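Local coordinates for penaeus monodon metallodensovirus major capsid protein (Penaeus monodon metallodensovirus, PDB 6WH7) that forms the icosahedral shell of a shrimp densovirus, sixty copies assembling into the capsid that presumably packages and protects the viral genome, at residues M80-N86 with M268-S274. Sequence-based numbering, arbitrary orientation.
Sequences MIVIPWN and MAGHYLS
I81 and L273 form a hydrogen-bonded pair between the antiparallel strands 80-83 and 270-274, I81 N donating to L273 O and L273 N returning a 2.8 Å bond to I81 O. One step along, V82 and Y272 make a non-hydrogen-bonded pair, and I83 N reaches H271 O at 2.8 Å. Past P84, the centre of an inverse gamma turn, contact is carried by a side chain reaching the backbone: NE1 of the W85 indole bonds A269 O at 2.7 Å, with the acceptor in the ring plane and NE1 nearly on the extension of the C=O bond, although the N-H itself points somewhat off the oxygen. With chi1 at 81°, CG of W85 sits between its own backbone N and carbonyl carbon, which brings the ring across to 268-274. H271 stacks face-to-face on the indole, 3.8 Å separating its ring centroid from that of the five-membered ring, with the planes 10° apart. M268 covers the opposite face, its sulfur 3.5 Å from the centroid of the six-membered ring in a Met-aromatic contact. The imidazole is also held through ND1, hydrogen-bonded to Y126 OH, so the stack has a second anchor that probably fixes the ring's rotation. These strands are neighbours in a five-stranded antiparallel sheet, between strands 189-191 and 157-162, consistent with one wall of the jelly-roll beta-barrel of parvoviral capsid proteins. On the face bearing H271, CD1 of I83 meets CD1 of L273 at 3.6 Å, and I72 of strand 59-75 packs against both I81 and L273. The other face carries V82 and Y272. M80 runs alongside the tyrosine, its chain bent at chi3 (90°), and lays SD over the phenol ring, 3.9 Å from the centroid, while F205 stacks with the same ring.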
# COMPACT_ATOMS: atom_id res chain seq x y z
N MET A 80 16.88 32.11 -97.90
CA MET A 80 17.15 31.31 -96.71
C MET A 80 17.94 30.08 -97.11
O MET A 80 17.89 29.63 -98.25
CB MET A 80 15.86 30.88 -96.02
CG MET A 80 15.15 29.78 -96.77
SD MET A 80 13.44 29.57 -96.33
CE MET A 80 12.71 30.67 -97.51
N ILE A 81 18.68 29.53 -96.15
CA ILE A 81 19.35 28.25 -96.33
C ILE A 81 18.38 27.15 -95.96
O ILE A 81 17.75 27.19 -94.90
CB ILE A 81 20.62 28.16 -95.47
CG1 ILE A 81 21.66 29.16 -95.94
CG2 ILE A 81 21.20 26.77 -95.53
CD1 ILE A 81 22.14 28.89 -97.31
N VAL A 82 18.26 26.16 -96.83
CA VAL A 82 17.36 25.03 -96.62
C VAL A 82 18.18 23.89 -96.04
O VAL A 82 19.12 23.41 -96.69
CB VAL A 82 16.69 24.62 -97.94
CG1 VAL A 82 15.77 23.45 -97.72
CG2 VAL A 82 15.95 25.79 -98.53
N ILE A 83 17.86 23.48 -94.83
CA ILE A 83 18.60 22.40 -94.20
C ILE A 83 18.02 21.10 -94.73
O ILE A 83 16.89 20.74 -94.37
CB ILE A 83 18.51 22.46 -92.67
CG1 ILE A 83 18.80 23.86 -92.16
CG2 ILE A 83 19.48 21.49 -92.05
CD1 ILE A 83 20.09 24.40 -92.59
N PRO A 84 18.74 20.35 -95.55
CA PRO A 84 18.20 19.10 -96.10
C PRO A 84 18.23 17.99 -95.07
O PRO A 84 18.72 16.89 -95.33
CB PRO A 84 19.14 18.82 -97.27
CG PRO A 84 20.42 19.38 -96.84
CD PRO A 84 20.12 20.58 -96.00
N TRP A 85 17.71 18.27 -93.89
CA TRP A 85 17.84 17.37 -92.76
C TRP A 85 16.79 16.28 -92.80
O TRP A 85 16.78 15.41 -91.93
CB TRP A 85 17.73 18.15 -91.46
CG TRP A 85 16.32 18.44 -91.07
CD1 TRP A 85 15.44 19.24 -91.72
CD2 TRP A 85 15.67 18.00 -89.88
NE1 TRP A 85 14.24 19.26 -91.04
CE2 TRP A 85 14.37 18.52 -89.90
CE3 TRP A 85 16.06 17.19 -88.81
CZ2 TRP A 85 13.46 18.26 -88.89
CZ3 TRP A 85 15.16 16.95 -87.81
CH2 TRP A 85 13.87 17.48 -87.86
N ASN A 86 15.89 16.32 -93.78
CA ASN A 86 14.94 15.26 -93.99
C ASN A 86 15.39 14.26 -95.03
O ASN A 86 14.64 13.34 -95.36
CB ASN A 86 13.56 15.83 -94.34
CG ASN A 86 13.58 16.72 -95.55
OD1 ASN A 86 14.63 17.22 -95.95
ND2 ASN A 86 12.42 16.92 -96.15
N MET A 268 8.99 15.54 -90.74
CA MET A 268 9.94 16.51 -90.22
C MET A 268 9.66 17.88 -90.81
O MET A 268 9.48 18.02 -92.02
CB MET A 268 11.37 16.09 -90.51
CG MET A 268 11.77 14.89 -89.73
SD MET A 268 13.53 14.61 -89.69
CE MET A 268 13.74 13.97 -91.28
N ALA A 269 9.65 18.88 -89.94
CA ALA A 269 9.42 20.24 -90.36
C ALA A 269 10.63 20.78 -91.10
O ALA A 269 11.75 20.30 -90.95
CB ALA A 269 9.10 21.12 -89.16
N GLY A 270 10.38 21.79 -91.94
CA GLY A 270 11.46 22.40 -92.68
C GLY A 270 12.36 23.18 -91.75
O GLY A 270 11.88 23.98 -90.94
N HIS A 271 13.65 22.93 -91.83
CA HIS A 271 14.62 23.71 -91.08
C HIS A 271 15.33 24.65 -92.04
O HIS A 271 15.70 24.27 -93.15
CB HIS A 271 15.61 22.85 -90.32
CG HIS A 271 15.01 22.12 -89.17
ND1 HIS A 271 15.74 21.30 -88.35
CD2 HIS A 271 13.74 22.06 -88.72
CE1 HIS A 271 14.96 20.79 -87.42
NE2 HIS A 271 13.73 21.23 -87.63
N TYR A 272 15.51 25.88 -91.59
CA TYR A 272 15.90 26.99 -92.44
C TYR A 272 16.85 27.88 -91.67
O TYR A 272 16.66 28.12 -90.48
CB TYR A 272 14.67 27.79 -92.86
CG TYR A 272 13.68 27.01 -93.67
CD1 TYR A 272 14.02 26.50 -94.91
CD2 TYR A 272 12.44 26.70 -93.16
CE1 TYR A 272 13.11 25.78 -95.64
CE2 TYR A 272 11.54 25.98 -93.88
CZ TYR A 272 11.88 25.52 -95.12
OH TYR A 272 10.96 24.79 -95.83
N LEU A 273 17.88 28.34 -92.35
CA LEU A 273 18.80 29.32 -91.80
C LEU A 273 18.63 30.63 -92.54
O LEU A 273 18.45 30.65 -93.76
CB LEU A 273 20.24 28.85 -91.88
CG LEU A 273 20.51 27.65 -90.98
CD1 LEU A 273 21.91 27.14 -91.15
CD2 LEU A 273 20.24 28.01 -89.55
N SER A 274 18.67 31.73 -91.80
CA SER A 274 18.37 33.03 -92.37
C SER A 274 19.08 34.08 -91.53
O SER A 274 19.47 33.83 -90.39
CB SER A 274 16.87 33.27 -92.41
OG SER A 274 16.56 34.53 -92.97